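Local coordinates for protein butyryl-CoA dehydrogenase (Marinomonas mediterranea, PDB 6CXT) that belongs to the acyl-CoA dehydrogenase family of flavoproteins and binds flavin-adenine dinucleotide together with the ligand FK4, at residues E242-F247 and K314-S319; M318-I323 and D367-L372; F62-T67 and Q305-V310. All blocks are in the same frame, centred on the assembly; numbering follows the deposited sequence.

Overall arrangement
Interactions 1 and 2 lie side by side, their centres about 8 Å apart. Both use helix 313-338 and share Met318 and Ser319. They also touch directly: Phe247 packs on Lys320, and Arg243 on Leu372. Interaction 1 brings Glu242 and Arg243 to the FK4 pocket. Interaction 2 adds Ile368 and Leu372 to that pocket, and Asp367 and Ile368 to the FAD site. Interaction 3 joins the N-terminal and C-terminal family regions at the surface. Its centre is about 12 Å from that of interaction 1 and about 19 Å from that of interaction 2. The side chain of Lys306 stays about 12 Å from FK4.

Interaction 1: residues E242-F247 and K314-S319; sequences ERCCLF and KAVAMS. With FK4 (S-[2-({N-[(2R)-2-hydroxy-4-{[(R)-hydroxy(oxo)-lambda~5~-phosphanyl]oxy}-3,3-dimethylbutanoyl]-beta-alanyl}amino)ethyl] 1H-pyrrole-2-carbothioate), chain C.
Arg243 and Cys244 pack on Val316, which reaches helix 231-245 with both of its methyls. Arg243 can be followed outward. Its CB lies 3.5 Å from Val316 CG1, the closest approach of the two segments. CG sits beside the backbone N (chi1 -75°), and the chain then runs extended to NE, leaving helix 313-338 behind. NE donates to the carbonyl oxygen of Ser363. NH1 packs on Leu372 of helix 366-377. NH2 grips FK4 twice. Its bond to FK4 O26 is 2.8 Å long, with an N-H...O angle of 154°, and O26 meets the guanidinium at its edge, near its plane. The second bond, from NH2 to FK4 O27, is 3.1 Å long. One nitrogen thus holds two oxygens of the ligand, and the NE bond helps fix the rotation of the guanidinium. Both helices belong to the C-terminal helical domain of the acyl-CoA dehydrogenase fold, and the FK4 pocket borders it here. Neighbouring Glu242 also belongs to the FK4 pocket, and its OE2 is hydrogen-bonded to Ser363 OG. Val316 CG2 takes the other half of the packing, 3.9 Å from Cys244 CB. Farther along, a buried polar link bridges the helices. Water 1 donates to Arg243 O and to Cys244 O, each at 2.8 Å. The same water is hydrogen-bonded to Ser319 OG.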
loop_
_atom_site.group_PDB
_atom_site.type_symbol
_atom_site.label_atom_id
_atom_site.label_comp_id
_atom_site.label_asym_id
_atom_site.label_seq_id
_atom_site.Cartn_x
_atom_site.Cartn_y
_atom_site.Cartn_z
ATOM N N GLU B 242 12.867 22.645 12.146
ATOM C CA GLU B 242 12.549 21.410 12.894
ATOM C C GLU B 242 12.197 20.252 11.924
ATOM O O GLU B 242 12.722 19.148 12.038
ATOM C CB GLU B 242 11.392 21.656 13.841
ATOM C CG GLU B 242 11.155 20.465 14.749
ATOM C CD GLU B 242 10.048 20.730 15.740
ATOM O OE1 GLU B 242 10.347 21.266 16.815
ATOM O OE2 GLU B 242 8.875 20.402 15.478
ATOM N N ARG B 243 11.331 20.532 10.957
ATOM C CA ARG B 243 10.858 19.507 10.006
ATOM C C ARG B 243 12.040 18.988 9.197
ATOM O O ARG B 243 12.054 17.828 8.804
ATOM C CB ARG B 243 9.789 20.107 9.091
ATOM C CG ARG B 243 8.430 20.292 9.789
ATOM C CD ARG B 243 7.528 21.083 8.834
ATOM N NE ARG B 243 6.329 21.506 9.544
ATOM C CZ ARG B 243 5.523 22.506 9.145
ATOM N NH1 ARG B 243 5.821 23.213 8.063
ATOM N NH2 ARG B 243 4.433 22.811 9.853
ATOM N N CYS B 244 13.029 19.853 8.962
ATOM C CA CYS B 244 14.227 19.487 8.212
ATOM C C CYS B 244 15.231 18.705 9.068
ATOM O O CYS B 244 15.645 17.561 8.696
ATOM C CB CYS B 244 14.925 20.736 7.649
ATOM S SG CYS B 244 16.354 20.387 6.574
ATOM N N CYS B 245 15.641 19.283 10.196
ATOM C CA CYS B 245 16.789 18.777 10.915
ATOM C C CYS B 245 16.428 17.757 11.983
ATOM O O CYS B 245 17.190 16.850 12.214
ATOM C CB CYS B 245 17.559 19.937 11.579
ATOM S SG CYS B 245 18.128 21.169 10.344
ATOM N N LEU B 246 15.302 17.937 12.676
ATOM C CA LEU B 246 14.965 17.041 13.783
ATOM C C LEU B 246 14.795 15.606 13.224
ATOM O O LEU B 246 15.216 14.628 13.840
ATOM C CB LEU B 246 13.720 17.525 14.531
ATOM C CG LEU B 246 13.203 16.679 15.719
ATOM C CD1 LEU B 246 12.456 17.560 16.732
ATOM C CD2 LEU B 246 12.253 15.535 15.246
ATOM N N PHE B 247 14.261 15.503 12.014
ATOM C CA PHE B 247 13.874 14.175 11.428
ATOM C C PHE B 247 15.088 13.381 10.956
ATOM O O PHE B 247 14.980 12.166 10.687
ATOM C CB PHE B 247 12.790 14.386 10.332
ATOM C CG PHE B 247 11.426 14.659 10.950
ATOM C CD1 PHE B 247 11.149 15.938 11.564
ATOM C CD2 PHE B 247 10.464 13.668 11.036
ATOM C CE1 PHE B 247 9.992 16.139 12.252
ATOM C CE2 PHE B 247 9.248 13.887 11.702
ATOM C CZ PHE B 247 9.027 15.118 12.327
ATOM N N LYS B 314 8.766 22.948 0.108
ATOM C CA LYS B 314 8.311 21.675 -0.520
ATOM C C LYS B 314 9.266 20.527 -0.193
ATOM O O LYS B 314 8.809 19.480 0.261
ATOM C CB LYS B 314 8.203 21.836 -2.039
ATOM C CG LYS B 314 7.545 20.627 -2.764
ATOM C CD LYS B 314 7.397 20.948 -4.258
ATOM C CE LYS B 314 8.779 20.887 -4.915
ATOM N NZ LYS B 314 8.571 21.151 -6.333
ATOM N N ALA B 315 10.574 20.736 -0.384
ATOM C CA ALA B 315 11.553 19.691 -0.129
ATOM C C ALA B 315 11.546 19.271 1.331
ATOM O O ALA B 315 11.746 18.071 1.646
ATOM C CB ALA B 315 12.957 20.131 -0.513
ATOM N N VAL B 316 11.391 20.253 2.233
ATOM C CA VAL B 316 11.370 19.942 3.676
ATOM C C VAL B 316 10.114 19.167 4.059
ATOM O O VAL B 316 10.167 18.173 4.821
ATOM C CB VAL B 316 11.568 21.242 4.538
ATOM C CG1 VAL B 316 11.218 20.970 6.014
ATOM C CG2 VAL B 316 13.018 21.694 4.439
ATOM N N ALA B 317 8.973 19.595 3.548
ATOM C CA ALA B 317 7.763 18.876 3.856
ATOM C C ALA B 317 7.835 17.422 3.252
ATOM O O ALA B 317 7.369 16.478 3.900
ATOM C CB ALA B 317 6.551 19.608 3.290
ATOM N N MET B 318 8.357 17.273 2.023
ATOM C CA MET B 318 8.488 15.924 1.456
ATOM C C MET B 318 9.407 15.055 2.326
ATOM O O MET B 318 9.115 13.871 2.543
ATOM C CB MET B 318 9.021 15.994 0.015
ATOM C CG MET B 318 7.989 16.584 -0.946
ATOM S SD MET B 318 8.658 16.361 -2.620
ATOM C CE MET B 318 7.158 16.805 -3.513
ATOM N N SER B 319 10.504 15.610 2.812
ATOM C CA SER B 319 11.446 14.869 3.615
ATOM C C SER B 319 10.851 14.447 4.927
ATOM O O SER B 319 10.982 13.257 5.347
ATOM C CB SER B 319 12.680 15.725 3.836
ATOM O OG SER B 319 13.620 15.091 4.666
HETATM O O01 FK4 C . 3.525 27.865 6.190
HETATM P P02 FK4 C . 2.313 28.509 6.942
HETATM O O03 FK4 C . 1.386 27.536 7.751
HETATM C C04 FK4 C . 1.129 26.261 7.237
HETATM C C05 FK4 C . -0.166 25.646 7.675
HETATM C C06 FK4 C . -0.247 24.228 7.049
HETATM C C07 FK4 C . -1.317 26.556 7.169
HETATM C C08 FK4 C . -0.282 25.589 9.221
HETATM O O09 FK4 C . -1.593 25.331 9.661
HETATM C C10 FK4 C . 0.718 24.614 9.874
HETATM N N11 FK4 C . 0.077 23.547 10.629
HETATM C C12 FK4 C . 0.909 22.577 11.249
HETATM C C13 FK4 C . 1.267 22.967 12.700
HETATM C C14 FK4 C . 2.536 22.381 13.153
HETATM N N15 FK4 C . 2.540 22.238 14.545
HETATM C C16 FK4 C . 3.750 21.753 15.211
HETATM C C17 FK4 C . 3.861 22.291 16.651
HETATM S S18 FK4 C . 5.497 22.139 17.309
HETATM C C19 FK4 C . 5.765 20.366 17.294
HETATM C C20 FK4 C . 7.030 20.185 18.034
HETATM C C21 FK4 C . 7.567 19.017 18.529
HETATM C C22 FK4 C . 8.796 19.388 19.116
HETATM C C23 FK4 C . 8.967 20.786 18.968
HETATM N N24 FK4 C . 7.907 21.289 18.302
HETATM O O25 FK4 C . 4.779 19.604 17.184
HETATM O O26 FK4 C . 3.481 22.096 12.422
HETATM O O27 FK4 C . 1.988 24.653 9.740
HETATM O O28 FK4 C . 2.860 29.518 7.898
HETATM O O HOH W 1 13.667 16.203 7.201
#

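Interaction 2: residues M318-I323 and D367-L372; sequences MSKLAI and DIQREL. With FAD (flavin-adenine dinucleotide), chain D.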
loop_
_atom_site.group_PDB
_atom_site.type_symbol
_atom_site.label_atom_id
_atom_site.label_comp_id
_atom_site.label_asym_id
_atom_site.label_seq_id
_atom_site.Cartn_x
_atom_site.Cartn_y
_atom_site.Cartn_z
ATOM N N MET B 318 8.357 17.273 2.023
ATOM C CA MET B 318 8.488 15.924 1.456
ATOM C C MET B 318 9.407 15.055 2.326
ATOM O O MET B 318 9.115 13.871 2.543
ATOM C CB MET B 318 9.021 15.994 0.015
ATOM C CG MET B 318 7.989 16.584 -0.946
ATOM S SD MET B 318 8.658 16.361 -2.620
ATOM C CE MET B 318 7.158 16.805 -3.513
ATOM N N SER B 319 10.504 15.610 2.812
ATOM C CA SER B 319 11.446 14.869 3.615
ATOM C C SER B 319 10.851 14.447 4.927
ATOM O O SER B 319 10.982 13.257 5.347
ATOM C CB SER B 319 12.680 15.725 3.836
ATOM O OG SER B 319 13.620 15.091 4.666
ATOM N N LYS B 320 10.172 15.405 5.600
ATOM C CA LYS B 320 9.528 15.122 6.911
ATOM C C LYS B 320 8.529 13.953 6.707
ATOM O O LYS B 320 8.464 12.986 7.506
ATOM C CB LYS B 320 8.731 16.378 7.388
ATOM C CG LYS B 320 8.269 16.324 8.842
ATOM C CD LYS B 320 7.068 15.422 9.116
ATOM C CE LYS B 320 6.416 15.783 10.441
ATOM N NZ LYS B 320 5.247 14.923 10.856
ATOM N N LEU B 321 7.699 14.093 5.675
ATOM C CA LEU B 321 6.672 13.072 5.377
ATOM C C LEU B 321 7.350 11.712 5.077
ATOM O O LEU B 321 6.974 10.707 5.661
ATOM C CB LEU B 321 5.844 13.530 4.166
ATOM C CG LEU B 321 4.747 12.590 3.663
ATOM C CD1 LEU B 321 3.727 12.394 4.777
ATOM C CD2 LEU B 321 4.119 13.188 2.363
ATOM N N ALA B 322 8.306 11.703 4.171
ATOM C CA ALA B 322 8.901 10.433 3.732
ATOM C C ALA B 322 9.623 9.777 4.919
ATOM O O ALA B 322 9.519 8.548 5.087
ATOM C CB ALA B 322 9.868 10.666 2.585
ATOM N N ILE B 323 10.374 10.566 5.714
ATOM C CA ILE B 323 11.133 9.995 6.838
ATOM C C ILE B 323 10.171 9.398 7.870
ATOM O O ILE B 323 10.367 8.245 8.342
ATOM C CB ILE B 323 12.051 11.065 7.519
ATOM C CG1 ILE B 323 13.200 11.419 6.559
ATOM C CG2 ILE B 323 12.624 10.538 8.864
ATOM C CD1 ILE B 323 13.949 12.692 6.965
ATOM N N ASP B 367 -0.849 14.616 7.036
ATOM C CA ASP B 367 -1.879 15.305 6.218
ATOM C C ASP B 367 -1.500 16.751 5.982
ATOM O O ASP B 367 -1.719 17.252 4.886
ATOM C CB ASP B 367 -3.244 15.206 6.880
ATOM C CG ASP B 367 -3.659 13.747 7.118
ATOM O OD1 ASP B 367 -3.449 12.909 6.177
ATOM O OD2 ASP B 367 -4.166 13.435 8.218
ATOM N N ILE B 368 -0.911 17.409 7.010
ATOM C CA ILE B 368 -0.493 18.810 6.868
ATOM C C ILE B 368 0.706 18.939 5.952
ATOM O O ILE B 368 0.812 19.850 5.116
ATOM C CB ILE B 368 -0.198 19.398 8.273
ATOM C CG1 ILE B 368 -1.488 19.617 9.046
ATOM C CG2 ILE B 368 0.687 20.657 8.236
ATOM C CD1 ILE B 368 -2.719 20.078 8.313
ATOM N N GLN B 369 1.646 17.991 6.062
ATOM C CA GLN B 369 2.766 18.002 5.101
ATOM C C GLN B 369 2.231 17.925 3.662
ATOM O O GLN B 369 2.770 18.595 2.778
ATOM C CB GLN B 369 3.781 16.838 5.359
ATOM C CG GLN B 369 4.337 16.783 6.788
ATOM C CD GLN B 369 4.969 18.135 7.253
ATOM O OE1 GLN B 369 5.719 18.799 6.523
ATOM N NE2 GLN B 369 4.664 18.515 8.466
ATOM N N ARG B 370 1.226 17.096 3.417
ATOM C CA ARG B 370 0.700 17.027 2.050
ATOM C C ARG B 370 -0.013 18.328 1.667
ATOM O O ARG B 370 0.087 18.738 0.516
ATOM C CB ARG B 370 -0.245 15.860 1.870
ATOM C CG ARG B 370 0.606 14.530 1.907
ATOM C CD ARG B 370 -0.320 13.369 1.424
ATOM N NE ARG B 370 0.430 12.086 1.576
ATOM C CZ ARG B 370 0.394 11.283 2.660
ATOM N NH1 ARG B 370 -0.339 11.591 3.740
ATOM N NH2 ARG B 370 1.166 10.173 2.678
ATOM N N GLU B 371 -0.696 18.953 2.626
ATOM C CA GLU B 371 -1.223 20.305 2.359
ATOM C C GLU B 371 -0.146 21.270 1.906
ATOM O O GLU B 371 -0.340 21.996 0.919
ATOM C CB GLU B 371 -2.000 20.886 3.558
ATOM C CG GLU B 371 -3.313 20.200 3.738
ATOM C CD GLU B 371 -4.272 20.520 2.608
ATOM O OE1 GLU B 371 -4.847 21.614 2.569
ATOM O OE2 GLU B 371 -4.474 19.687 1.729
ATOM N N LEU B 372 0.977 21.293 2.615
ATOM C CA LEU B 372 2.072 22.142 2.222
ATOM C C LEU B 372 2.671 21.757 0.885
ATOM O O LEU B 372 2.981 22.604 0.062
ATOM C CB LEU B 372 3.198 22.074 3.257
ATOM C CG LEU B 372 2.738 22.775 4.555
ATOM C CD1 LEU B 372 3.504 22.230 5.784
ATOM C CD2 LEU B 372 2.955 24.279 4.315
HETATM P PA FAD D . -5.772 17.707 14.938
HETATM O O1A FAD D . -5.150 18.949 14.329
HETATM O O2A FAD D . -7.037 17.698 15.781
HETATM O O5B FAD D . -5.891 16.598 13.752
HETATM C C5B FAD D . -6.628 15.365 13.916
HETATM C C4B FAD D . -6.657 14.726 12.513
HETATM O O4B FAD D . -7.284 15.635 11.573
HETATM C C3B FAD D . -5.246 14.450 12.005
HETATM O O3B FAD D . -5.381 13.260 11.217
HETATM C C2B FAD D . -4.995 15.634 11.046
HETATM O O2B FAD D . -3.976 15.377 10.046
HETATM C C1B FAD D . -6.423 15.891 10.476
HETATM N N9A FAD D . -6.485 17.274 9.957
HETATM C C8A FAD D . -6.510 18.427 10.677
HETATM N N7A FAD D . -6.458 19.511 9.824
HETATM C C5A FAD D . -6.379 19.039 8.549
HETATM C C6A FAD D . -6.307 19.599 7.174
HETATM N N6A FAD D . -6.266 20.959 6.944
HETATM N N1A FAD D . -6.244 18.710 6.136
HETATM C C2A FAD D . -6.251 17.344 6.306
HETATM N N3A FAD D . -6.339 16.786 7.535
HETATM C C4A FAD D . -6.396 17.554 8.658
HETATM N N1 FAD D . 3.045 21.019 19.952
HETATM C C2 FAD D . 3.781 22.098 20.402
HETATM O O2 FAD D . 3.234 23.229 20.283
HETATM N N3 FAD D . 5.021 21.991 20.959
HETATM C C4 FAD D . 5.588 20.785 21.162
HETATM O O4 FAD D . 6.705 20.710 21.676
HETATM C C4X FAD D . 4.845 19.557 20.714
HETATM N N5 FAD D . 5.315 18.303 20.899
HETATM C C5X FAD D . 4.611 17.189 20.555
HETATM C C6 FAD D . 5.196 15.918 20.803
HETATM C C7 FAD D . 4.474 14.753 20.472
HETATM C C7M FAD D . 5.087 13.408 20.775
HETATM C C8 FAD D . 3.134 14.851 19.869
HETATM C C8M FAD D . 2.374 13.620 19.502
HETATM C C9 FAD D . 2.560 16.110 19.590
HETATM C C9A FAD D . 3.277 17.283 19.918
HETATM N N10 FAD D . 2.736 18.589 19.691
HETATM C C10 FAD D . 3.508 19.735 20.090
HETATM C "C1'" FAD D . 1.417 18.777 19.106
HETATM C "C2'" FAD D . 1.484 18.460 17.593
HETATM O "O2'" FAD D . 2.194 19.448 16.827
HETATM C "C3'" FAD D . 0.070 18.204 17.098
HETATM O "O3'" FAD D . -0.372 16.991 17.739
HETATM C "C4'" FAD D . -0.178 18.199 15.580
HETATM O "O4'" FAD D . 0.017 19.542 15.030
HETATM C "C5'" FAD D . -1.608 17.746 15.252
HETATM O "O5'" FAD D . -2.513 18.526 16.045
HETATM P P FAD D . -3.637 17.792 16.864
HETATM O O1P FAD D . -4.512 18.828 17.576
HETATM O O2P FAD D . -3.091 16.704 17.769
HETATM O O3P FAD D . -4.594 17.042 15.816
#
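Lys320 crosses Gln369 at about a right angle, and its aliphatic chain does the touching. Lys320 bends at chi2 (-76°), which lays CD 3.8 Å from Gln369 CG. Gln369 is bent at chi2 as well (-54°). This folds its amide back beside the lysine chain, with NE2 3.8 Å from Lys320 CE. Next to them the two backbones come closest, and Leu321 CB lies 4.1 Å from Gln369 CB. Leu321 then reaches over Arg370. Its CD2 rests 3.8 Å from Arg370 CG, while CD1 sits over one face of the guanidinium, toward the rim. Helices 313-338 and 366-377 run roughly antiparallel here, with local axes 9.3 Å apart and 149° between their N-to-C directions. On the far side of helix 366-377, Asp367 OD2 accepts a 2.7 Å hydrogen bond from FAD O2B. Arg370 NE forms a salt bridge to Asp287 of the second subunit. Lys320 NZ is hydrogen-bonded to the carbonyl oxygens of Ser359, Phe362 and Gly364, and Gln369 NE2 to Gly364 O. The helices therefore meet mainly through aliphatic carbon, with the Gln369 amide and Arg370 guanidinium against it, while the polar ends of Lys320 and Gln369 tie both to the link between helices 351-359 and 366-377.

Interaction 3: residues F62-T67 and Q305-V310; sequences FDILTT and QKSQDV
Ile64 packs closely on the chain of Lys306, and on Ser307 at the edge of the contact. Its CD1 methyl carries most of it. CD1 lies 3.7 Å from Lys306 CG, where the Ile64 and Lys306 side chains cross at about a right angle. The same methyl is 3.6 Å from Ser307 OG. Lys306 is extended as far as CE, and its NZ is carried off to a salt bridge with Asp240 and a cation-pi contact with Trp241. The Ser307 side is hydrated. Ser307 OG is hydrogen-bonded to two waters, and each accepts from a backbone N-H at the start of helix 64-77. Water 3 is 2.8 Å from Leu65 N, and water 2 is 3.1 Å from Ile64 N. Asp63 is the N-cap of this helix. Its OD1 takes two hydrogen bonds from Thr66: one from N at 2.9 Å, the other from OG1 at 2.6 Å. The waters and the aspartate together thus serve the first N-H groups of the helix. Beyond Ser307 the chain turns away, and Asp309 is poorly ordered. Ile64 also packs on Ala303 of helix 279-306, and on Trp241 and Cys245 of helix 231-245. Phe62 and Thr66 rest on Leu12 of helix 7-19.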
loop_
_atom_site.group_PDB
_atom_site.type_symbol
_atom_site.label_atom_id
_atom_site.label_comp_id
_atom_site.label_asym_id
_atom_site.label_seq_id
_atom_site.Cartn_x
_atom_site.Cartn_y
_atom_site.Cartn_z
ATOM N N PHE B 62 28.115 25.024 12.493
ATOM C CA PHE B 62 28.097 24.148 11.308
ATOM C C PHE B 62 27.059 24.537 10.282
ATOM O O PHE B 62 26.028 25.123 10.615
ATOM C CB PHE B 62 27.870 22.688 11.708
ATOM C CG PHE B 62 29.008 22.065 12.436
ATOM C CD1 PHE B 62 30.354 22.365 12.088
ATOM C CD2 PHE B 62 28.771 21.116 13.434
ATOM C CE1 PHE B 62 31.399 21.758 12.769
ATOM C CE2 PHE B 62 29.816 20.489 14.085
ATOM C CZ PHE B 62 31.132 20.818 13.768
ATOM N N ASP B 63 27.299 24.209 9.013
ATOM C CA ASP B 63 26.233 24.389 8.024
ATOM C C ASP B 63 25.152 23.298 8.240
ATOM O O ASP B 63 25.374 22.339 8.983
ATOM C CB ASP B 63 26.773 24.379 6.589
ATOM C CG ASP B 63 27.493 23.079 6.219
ATOM O OD1 ASP B 63 27.448 22.095 6.931
ATOM O OD2 ASP B 63 28.131 23.015 5.163
ATOM N N ILE B 64 24.020 23.461 7.574
ATOM C CA ILE B 64 22.874 22.527 7.704
ATOM C C ILE B 64 23.226 21.069 7.358
ATOM O O ILE B 64 22.920 20.141 8.121
ATOM C CB ILE B 64 21.632 23.034 6.945
ATOM C CG1 ILE B 64 21.319 24.458 7.389
ATOM C CG2 ILE B 64 20.395 22.230 7.348
ATOM C CD1 ILE B 64 20.367 25.151 6.435
ATOM N N LEU B 65 23.924 20.858 6.254
ATOM C CA LEU B 65 24.295 19.487 5.929
ATOM C C LEU B 65 25.157 18.795 6.944
ATOM O O LEU B 65 24.912 17.607 7.258
ATOM C CB LEU B 65 24.955 19.358 4.542
ATOM C CG LEU B 65 23.931 19.208 3.415
ATOM C CD1 LEU B 65 24.609 19.558 2.090
ATOM C CD2 LEU B 65 23.299 17.791 3.380
ATOM N N THR B 66 26.190 19.497 7.446
ATOM C CA THR B 66 27.049 18.908 8.445
ATOM C C THR B 66 26.227 18.617 9.716
ATOM O O THR B 66 26.424 17.580 10.364
ATOM C CB THR B 66 28.231 19.840 8.810
ATOM O OG1 THR B 66 28.980 20.111 7.620
ATOM C CG2 THR B 66 29.131 19.152 9.785
ATOM N N THR B 67 25.364 19.564 10.067
ATOM C CA THR B 67 24.572 19.444 11.287
ATOM C C THR B 67 23.666 18.194 11.160
ATOM O O THR B 67 23.632 17.364 12.073
ATOM C CB THR B 67 23.667 20.674 11.481
ATOM O OG1 THR B 67 24.455 21.824 11.791
ATOM C CG2 THR B 67 22.624 20.457 12.627
ATOM N N GLN B 305 19.021 22.230 0.027
ATOM C CA GLN B 305 18.192 23.261 -0.557
ATOM C C GLN B 305 17.950 24.419 0.436
ATOM O O GLN B 305 17.891 25.603 0.029
ATOM C CB GLN B 305 16.861 22.715 -1.049
ATOM C CG GLN B 305 16.434 23.423 -2.309
ATOM C CD GLN B 305 14.999 23.204 -2.657
ATOM O OE1 GLN B 305 14.129 23.020 -1.784
ATOM N NE2 GLN B 305 14.725 23.219 -3.943
ATOM N N LYS B 306 17.787 24.062 1.715
ATOM C CA LYS B 306 17.604 25.046 2.781
ATOM C C LYS B 306 18.811 25.988 2.872
ATOM O O LYS B 306 18.654 27.132 3.269
ATOM C CB LYS B 306 17.321 24.361 4.127
ATOM C CG LYS B 306 16.837 25.322 5.197
ATOM C CD LYS B 306 16.376 24.576 6.470
ATOM C CE LYS B 306 16.365 25.539 7.668
ATOM N NZ LYS B 306 15.501 26.712 7.377
ATOM N N SER B 307 19.989 25.507 2.506
ATOM C CA SER B 307 21.192 26.342 2.446
ATOM C C SER B 307 21.274 27.239 1.197
ATOM O O SER B 307 22.244 27.964 1.072
ATOM C CB SER B 307 22.443 25.453 2.459
ATOM O OG SER B 307 22.448 24.593 3.594
ATOM N N GLN B 308 20.307 27.170 0.273
ATOM C CA GLN B 308 20.372 27.903 -1.019
ATOM C C GLN B 308 19.535 29.177 -1.104
ATOM O O GLN B 308 19.518 29.848 -2.145
ATOM C CB GLN B 308 19.955 27.008 -2.221
ATOM C CG GLN B 308 20.747 25.713 -2.382
ATOM C CD GLN B 308 22.251 25.909 -2.270
ATOM O OE1 GLN B 308 22.844 26.606 -3.080
ATOM N NE2 GLN B 308 22.875 25.271 -1.283
ATOM N N ASP B 309 18.805 29.524 -0.062
ATOM C CA ASP B 309 17.938 30.725 -0.160
ATOM C C ASP B 309 17.042 30.714 -1.432
ATOM O O ASP B 309 17.109 31.592 -2.303
ATOM C CB ASP B 309 18.768 32.022 -0.044
ATOM C CG ASP B 309 18.160 33.021 0.916
ATOM O OD1 ASP B 309 17.337 32.620 1.778
ATOM O OD2 ASP B 309 18.518 34.213 0.814
ATOM N N VAL B 310 16.264 29.644 -1.535
ATOM C CA VAL B 310 15.134 29.497 -2.459
ATOM C C VAL B 310 14.000 29.081 -1.513
ATOM O O VAL B 310 14.247 28.897 -0.317
ATOM C CB VAL B 310 15.429 28.446 -3.558
ATOM C CG1 VAL B 310 16.536 28.951 -4.494
ATOM C CG2 VAL B 310 15.808 27.085 -2.946
HETATM O O HOH W 2 24.014 25.975 5.813
HETATM O O HOH W 3 24.417 22.819 4.255
#